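Local coordinates for protein alginate lyase (Paenibacillus sp. FPU-7, PDB 6KFN) that probably cleaves the polysaccharide alginate by beta-elimination, using a right-handed parallel beta-helix as its scaffold, at residues P61-G66 against K88-L93; E147-G152 against N168-V173; H183-E188 against F214-G219. All coordinates share one frame; numbering follows the deposited sequence.

From the N terminus the chain closes three loops in series, and none nests in or crosses another. Contact 1 (61-66 with 88-93) closes a loop of 21 residues and pairs strands of successive turns of the beta-helix. Contact 2 (147-152 with 168-173) follows about 18 Å away, centre to centre. It closes a loop of 15 residues, spans the interior and joins two different faces of the helix. Contact 3 (183-188 with 214-219) closes one of 25 and pairs neighbouring strands again. Contacts 2 and 3 touch, because strands 149-151 and 184-186 are neighbours in one sheet. They also share a sodium ion, bound by Glu147, Glu182 and Asp185. Contacts 1 and 3 lie on opposite sides of the chain's centre.

Contact 1 (P61-G66 against K88-L93); sequences PAVLSG and KMTGAL
Lys88 lies across Pro61 and Val63. Its CG is anti to its own carbonyl carbon (chi1 -65°) and the chain beyond is extended, which carries the methylenes over both residues. Lys88 CD meets Val63 CG2 at 3.8 Å, and Lys88 CE meets Pro61 CD at 4.0 Å. A water accepts from Lys88 NZ and donates to Pro61 O, which ties the end of the lysine back to the other segment. Thr90 stands on the same face. Thr90 CG2 touches Val63 CG1 at 3.7 Å, while Thr90 OG1 is hydrogen-bonded to Tyr112 O in the next strand. Leu64 and Met89 lie side by side on the buried face, with Leu64 CD1 4.2 Å from Met89 CE. The backbones are joined by four hydrogen bonds. The bond from Leu64 N to Lys88 O is 2.8 Å, and Gly66 N binds Thr90 O. Ser65 OG gives a 2.8 Å bond to Gly66 O, in the carbonyl plane and on a lone pair; it also sits beside Thr90 CG2. With an alanine at Ser65, Gly66 O would probably lose this donor and Thr90 CG2 a packing partner. Strands 63-65 and 88-90 run parallel, 17° apart, with Val63 beside Lys88, Leu64 beside Met89 and Ser65 beside Thr90. This is the stacking of successive turns in a right-handed parallel beta-helix.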
# COMPACT_ATOMS: atom_id res chain seq x y z
N PRO A 61 -4.25 12.86 15.91
CA PRO A 61 -2.92 12.62 15.32
C PRO A 61 -2.40 13.81 14.55
O PRO A 61 -3.13 14.50 13.85
CB PRO A 61 -3.15 11.43 14.40
CG PRO A 61 -4.33 10.71 15.03
CD PRO A 61 -5.21 11.80 15.57
N ALA A 62 -1.07 14.00 14.61
CA ALA A 62 -0.41 14.92 13.71
C ALA A 62 -0.66 14.53 12.26
O ALA A 62 -0.77 13.35 11.93
CB ALA A 62 1.09 14.93 14.02
N VAL A 63 -0.69 15.55 11.40
CA VAL A 63 -0.96 15.40 9.98
C VAL A 63 0.23 15.89 9.17
O VAL A 63 0.69 17.01 9.38
CB VAL A 63 -2.20 16.21 9.55
CG1 VAL A 63 -2.47 16.03 8.05
CG2 VAL A 63 -3.44 15.82 10.36
N LEU A 64 0.71 15.06 8.24
CA LEU A 64 1.64 15.49 7.22
C LEU A 64 0.84 15.77 5.95
O LEU A 64 0.25 14.87 5.37
CB LEU A 64 2.72 14.44 6.92
CG LEU A 64 3.52 13.93 8.10
CD1 LEU A 64 4.64 13.03 7.61
CD2 LEU A 64 4.06 15.05 8.94
N SER A 65 0.80 17.05 5.55
CA SER A 65 0.08 17.44 4.35
C SER A 65 1.04 17.94 3.28
O SER A 65 1.96 18.71 3.59
CB SER A 65 -0.90 18.55 4.64
OG SER A 65 -1.61 18.90 3.45
N GLY A 66 0.82 17.55 2.02
CA GLY A 66 1.47 18.26 0.93
C GLY A 66 0.81 19.60 0.67
O GLY A 66 -0.12 20.03 1.36
N LYS A 88 -1.30 10.92 10.28
CA LYS A 88 -2.14 11.11 9.10
C LYS A 88 -1.28 11.68 7.98
O LYS A 88 -0.37 12.50 8.23
CB LYS A 88 -3.29 12.07 9.43
CG LYS A 88 -4.26 11.54 10.45
CD LYS A 88 -5.34 12.54 10.86
CE LYS A 88 -6.40 11.95 11.71
NZ LYS A 88 -7.40 13.02 12.04
N MET A 89 -1.57 11.28 6.74
CA MET A 89 -0.89 11.78 5.56
C MET A 89 -1.95 12.13 4.52
O MET A 89 -2.81 11.31 4.22
CB MET A 89 0.08 10.76 4.93
CG MET A 89 1.39 10.48 5.67
SD MET A 89 1.21 9.32 7.00
CE MET A 89 2.96 9.21 7.52
N THR A 90 -1.87 13.34 3.97
CA THR A 90 -2.89 13.81 3.06
C THR A 90 -2.34 14.85 2.11
O THR A 90 -1.24 15.36 2.27
CB THR A 90 -4.07 14.36 3.89
OG1 THR A 90 -5.21 14.55 3.06
CG2 THR A 90 -3.78 15.68 4.57
N GLY A 91 -3.19 15.22 1.14
CA GLY A 91 -2.97 16.47 0.46
C GLY A 91 -1.79 16.53 -0.49
O GLY A 91 -1.14 17.59 -0.63
N ALA A 92 -1.50 15.44 -1.16
CA ALA A 92 -0.38 15.34 -2.08
C ALA A 92 -0.74 14.36 -3.17
O ALA A 92 -1.69 13.60 -3.08
CB ALA A 92 0.88 14.89 -1.36
N LEU A 93 0.11 14.32 -4.20
CA LEU A 93 -0.07 13.40 -5.32
C LEU A 93 0.12 11.95 -4.93
O LEU A 93 -0.53 11.06 -5.46
CB LEU A 93 0.85 13.79 -6.47
CG LEU A 93 0.64 13.05 -7.78
CD1 LEU A 93 -0.67 13.40 -8.43
CD2 LEU A 93 1.78 13.37 -8.77
O HOH W 1 -5.85 14.84 13.66

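Contact 2 (E147-G152 against N168-V173); sequences EGIYVG and NVISGV. With NA (sodium ion), chain B.
Ile149 and Ile170 meet inside the right-handed parallel beta-helix, where strands from two of its faces point their side chains at each other. The two isoleucines approach tip to tip. Ile149 CD1 lies 3.8 Å from Ile170 CG2, and Ile149 CG2 lies 3.8 Å from Ile170 CD1. Each methyl branch of one therefore meets the other branch of its partner. Ile149 CG1 is anti to its carbonyl carbon and the chain continues extended (chi2 174°), which pushes CD1 out toward strand 169-171. Val173 CG1 is a more distant neighbour of the same methyl. Val151, two residues on, points the same way. Val151 CG1 slides past Asn168, 4.0 Å from Asn168 ND2, and Val151 CG2 faces Ile170 CD1 at 4.4 Å. The amide of Asn168 is occupied elsewhere: ND2 bonds to Ser125 O and OD1 receives Asn128 ND2. Its polar end is thus satisfied although it is buried. Ile130 packs on both isoleucines and Phe121 on Ile149. Glu147, just before the strand, binds a sodium ion through OE2 at 2.3 Å; Glu182, Asp185 and three waters complete the shell. Glu147 OE1 lies at the edge of the Tyr150 ring, in its plane. The contact itself is side-chain packing alone, the apolar filling between opposed strands that is characteristic of the interior of a parallel beta-helix.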
# COMPACT_ATOMS: atom_id res chain seq x y z
N GLU A 147 -4.23 3.70 -6.91
CA GLU A 147 -4.14 2.49 -6.10
C GLU A 147 -4.03 2.85 -4.63
O GLU A 147 -3.48 3.88 -4.25
CB GLU A 147 -2.93 1.64 -6.50
CG GLU A 147 -2.98 1.13 -7.93
CD GLU A 147 -2.55 2.08 -9.02
OE1 GLU A 147 -2.15 3.22 -8.76
OE2 GLU A 147 -2.61 1.67 -10.21
N GLY A 148 -4.53 1.95 -3.78
CA GLY A 148 -4.28 2.11 -2.36
C GLY A 148 -2.81 1.92 -2.01
O GLY A 148 -2.15 2.80 -1.45
N ILE A 149 -2.32 0.74 -2.37
CA ILE A 149 -0.94 0.34 -2.18
C ILE A 149 -0.43 -0.22 -3.53
O ILE A 149 -1.09 -1.06 -4.15
CB ILE A 149 -0.77 -0.71 -1.07
CG1 ILE A 149 -1.40 -0.18 0.23
CG2 ILE A 149 0.69 -1.08 -0.90
CD1 ILE A 149 -1.41 -1.18 1.35
N TYR A 150 0.73 0.25 -3.93
CA TYR A 150 1.34 -0.05 -5.23
C TYR A 150 2.73 -0.62 -4.92
O TYR A 150 3.53 0.04 -4.26
CB TYR A 150 1.42 1.23 -6.03
CG TYR A 150 1.72 1.13 -7.50
CD1 TYR A 150 2.91 0.63 -7.99
CD2 TYR A 150 0.87 1.70 -8.39
CE1 TYR A 150 3.21 0.67 -9.34
CE2 TYR A 150 1.16 1.74 -9.76
CZ TYR A 150 2.34 1.20 -10.22
OH TYR A 150 2.66 1.31 -11.54
N VAL A 151 2.96 -1.87 -5.33
CA VAL A 151 4.20 -2.57 -4.98
C VAL A 151 5.02 -2.78 -6.24
O VAL A 151 4.63 -3.56 -7.11
CB VAL A 151 3.92 -3.90 -4.26
CG1 VAL A 151 5.22 -4.44 -3.64
CG2 VAL A 151 2.81 -3.78 -3.21
N GLY A 152 6.18 -2.11 -6.34
CA GLY A 152 7.07 -2.25 -7.48
C GLY A 152 6.76 -1.30 -8.61
O GLY A 152 6.21 -0.22 -8.42
N ASN A 168 7.63 -7.29 0.92
CA ASN A 168 6.87 -6.28 1.64
C ASN A 168 5.57 -6.88 2.15
O ASN A 168 4.95 -7.72 1.51
CB ASN A 168 6.60 -5.07 0.74
CG ASN A 168 7.90 -4.38 0.37
OD1 ASN A 168 8.63 -3.94 1.26
ND2 ASN A 168 8.19 -4.26 -0.92
N VAL A 169 5.18 -6.44 3.35
CA VAL A 169 4.05 -6.98 4.08
C VAL A 169 3.00 -5.90 4.30
O VAL A 169 3.32 -4.80 4.76
CB VAL A 169 4.50 -7.59 5.41
CG1 VAL A 169 3.33 -8.10 6.22
CG2 VAL A 169 5.54 -8.71 5.18
N ILE A 170 1.75 -6.25 4.03
CA ILE A 170 0.58 -5.43 4.24
C ILE A 170 -0.29 -6.22 5.21
O ILE A 170 -0.76 -7.30 4.85
CB ILE A 170 -0.14 -5.18 2.91
CG1 ILE A 170 0.77 -4.40 1.92
CG2 ILE A 170 -1.48 -4.48 3.14
CD1 ILE A 170 0.52 -4.61 0.51
N SER A 171 -0.44 -5.75 6.46
CA SER A 171 -1.01 -6.56 7.53
C SER A 171 -2.00 -5.78 8.35
O SER A 171 -1.66 -4.76 8.94
CB SER A 171 0.11 -7.09 8.43
OG SER A 171 -0.38 -7.89 9.43
N GLY A 172 -3.26 -6.22 8.40
CA GLY A 172 -4.22 -5.53 9.22
C GLY A 172 -4.54 -4.13 8.74
O GLY A 172 -4.69 -3.20 9.55
N VAL A 173 -4.61 -3.94 7.43
CA VAL A 173 -4.90 -2.65 6.83
C VAL A 173 -6.34 -2.62 6.33
O VAL A 173 -6.84 -3.61 5.82
CB VAL A 173 -3.87 -2.33 5.70
CG1 VAL A 173 -4.08 -1.00 4.97
CG2 VAL A 173 -2.45 -2.33 6.30
NA NA B . -3.25 -0.30 -11.30
O HOH W 2 -1.54 0.45 -12.85
O HOH W 3 -4.92 1.02 -12.40
O HOH W 4 -4.03 -1.99 -12.77

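Contact 3 (H183-E188 against F214-G219); sequences HIDIKE and FIDVKG. With NA (sodium ion), chain B.
The carboxylate of Asp185 is met by Lys218 in one direction and by Lys187 in another. Lys218 NZ approaches Asp185 OD1 on its syn lone pair, at 2.8 Å. Lys187 NZ, also at 2.8 Å, comes to Asp185 OD2 from above the carboxylate plane, 41° out of it. Asp185 OD2 in addition binds the sodium ion at 2.5 Å, so the two oxygens have separate tasks. Asp216 is met differently by the same lysine: Lys218 NZ lies above the carboxylate plane, 52° out of it and 2.8 Å from Asp216 OD2, while Asp216 OD1 is hydrogen-bonded to His244. Lys218 NZ thus bridges the carboxylates of two adjacent strands. A bend at chi3 (-72°) brings NZ between the two carboxylates. Asp185, Lys187, Asp216 and Lys218 form a salt-bridge network. A second sodium ion lies about 4 Å from the side chain of Asp216. Phe214 O stands obliquely to the His183 ring and lies 3.3 Å from His183 CB.

Strands 184-186 and 215-217 are neighbours in a parallel sheet of the right-handed beta-helix, one turn apart. Their backbones run almost exactly parallel. Ile186 N binds Asp216 O, and Ile184 exchanges bonds with Phe214 and Asp216. Ile186 O is gripped by Lys218 N at 2.7 Å, with a weak bond from Gly219 N beside it. Ile184, Ile186, Ile215 and Val217 stack on the face turned from the carboxylates, where Phe200 packs on Ile184 and Ile215. Glu188 runs alongside Lys218, with Glu188 OE1 3.6 Å from Lys218 CB. Glu188 OE2 is held by the backbone N of Lys155.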
# COMPACT_ATOMS: atom_id res chain seq x y z
N HIS A 183 -7.18 -1.75 -4.69
CA HIS A 183 -6.70 -1.57 -3.32
C HIS A 183 -5.23 -1.89 -3.21
O HIS A 183 -4.49 -1.15 -2.55
CB HIS A 183 -7.56 -2.37 -2.34
CG HIS A 183 -8.91 -1.77 -2.18
ND1 HIS A 183 -9.75 -2.12 -1.14
CD2 HIS A 183 -9.50 -0.75 -2.86
CE1 HIS A 183 -10.85 -1.39 -1.27
NE2 HIS A 183 -10.74 -0.57 -2.30
N ILE A 184 -4.79 -2.98 -3.85
CA ILE A 184 -3.39 -3.36 -3.86
C ILE A 184 -3.05 -3.83 -5.28
O ILE A 184 -3.71 -4.72 -5.82
CB ILE A 184 -3.05 -4.45 -2.86
CG1 ILE A 184 -3.55 -4.06 -1.45
CG2 ILE A 184 -1.54 -4.73 -2.85
CD1 ILE A 184 -3.52 -5.16 -0.46
N ASP A 185 -2.01 -3.22 -5.86
CA ASP A 185 -1.51 -3.59 -7.19
C ASP A 185 -0.08 -4.06 -7.00
O ASP A 185 0.77 -3.27 -6.61
CB ASP A 185 -1.63 -2.42 -8.15
CG ASP A 185 -1.39 -2.77 -9.60
OD1 ASP A 185 -1.15 -3.93 -9.89
OD2 ASP A 185 -1.51 -1.83 -10.44
N ILE A 186 0.14 -5.37 -7.18
CA ILE A 186 1.44 -6.01 -6.94
C ILE A 186 2.09 -6.19 -8.31
O ILE A 186 1.63 -7.02 -9.10
CB ILE A 186 1.26 -7.33 -6.20
CG1 ILE A 186 0.56 -7.12 -4.86
CG2 ILE A 186 2.61 -8.01 -6.03
CD1 ILE A 186 0.19 -8.39 -4.13
N LYS A 187 3.13 -5.43 -8.61
CA LYS A 187 3.67 -5.42 -9.95
C LYS A 187 4.58 -6.61 -10.26
O LYS A 187 5.25 -7.20 -9.40
CB LYS A 187 4.47 -4.14 -10.19
CG LYS A 187 3.59 -2.89 -10.16
CD LYS A 187 2.51 -2.96 -11.25
CE LYS A 187 1.62 -1.78 -11.40
NZ LYS A 187 0.49 -1.98 -12.34
N GLU A 188 4.62 -6.89 -11.57
CA GLU A 188 5.64 -7.76 -12.12
C GLU A 188 7.01 -7.33 -11.62
O GLU A 188 7.33 -6.14 -11.55
CB GLU A 188 5.57 -7.74 -13.65
CG GLU A 188 5.75 -6.37 -14.33
CD GLU A 188 4.48 -5.56 -14.59
OE1 GLU A 188 3.52 -5.64 -13.78
OE2 GLU A 188 4.50 -4.83 -15.60
N PHE A 214 -10.13 -6.02 -6.22
CA PHE A 214 -9.47 -5.55 -5.00
C PHE A 214 -7.95 -5.57 -5.13
O PHE A 214 -7.26 -4.66 -4.68
CB PHE A 214 -9.86 -6.37 -3.77
CG PHE A 214 -11.34 -6.50 -3.48
CD1 PHE A 214 -12.15 -5.38 -3.26
CD2 PHE A 214 -11.91 -7.75 -3.39
CE1 PHE A 214 -13.50 -5.55 -2.98
CE2 PHE A 214 -13.25 -7.91 -3.10
CZ PHE A 214 -14.05 -6.81 -2.89
N ILE A 215 -7.44 -6.70 -5.65
CA ILE A 215 -6.02 -6.92 -5.79
C ILE A 215 -5.77 -7.43 -7.21
O ILE A 215 -6.53 -8.26 -7.72
CB ILE A 215 -5.47 -7.97 -4.78
CG1 ILE A 215 -5.86 -7.56 -3.35
CG2 ILE A 215 -3.95 -8.10 -4.94
CD1 ILE A 215 -5.38 -8.53 -2.28
N ASP A 216 -4.71 -6.94 -7.83
CA ASP A 216 -4.15 -7.54 -9.05
C ASP A 216 -2.74 -7.98 -8.71
O ASP A 216 -1.94 -7.18 -8.23
CB ASP A 216 -4.16 -6.58 -10.23
CG ASP A 216 -3.90 -7.25 -11.57
OD1 ASP A 216 -3.92 -8.50 -11.63
OD2 ASP A 216 -3.70 -6.49 -12.55
N VAL A 217 -2.46 -9.26 -8.97
CA VAL A 217 -1.16 -9.87 -8.65
C VAL A 217 -0.42 -10.10 -9.95
O VAL A 217 -0.81 -10.97 -10.74
CB VAL A 217 -1.29 -11.18 -7.89
CG1 VAL A 217 0.09 -11.71 -7.56
CG2 VAL A 217 -2.14 -11.01 -6.64
N LYS A 218 0.59 -9.31 -10.17
CA LYS A 218 1.50 -9.47 -11.32
C LYS A 218 2.93 -9.92 -10.92
O LYS A 218 3.85 -10.35 -11.72
CB LYS A 218 1.53 -8.21 -12.16
CG LYS A 218 0.30 -8.08 -13.03
CD LYS A 218 -0.01 -6.68 -13.41
CE LYS A 218 -0.51 -5.98 -12.19
NZ LYS A 218 -1.45 -4.88 -12.50
N GLY A 219 3.24 -9.81 -9.58
CA GLY A 219 4.48 -10.34 -9.03
C GLY A 219 4.37 -11.83 -8.75
O GLY A 219 3.35 -12.46 -9.03
NA NA B . -3.25 -0.30 -11.30
O HOH W 2 -1.54 0.45 -12.85
O HOH W 3 -4.92 1.02 -12.40
O HOH W 4 -4.03 -1.99 -12.77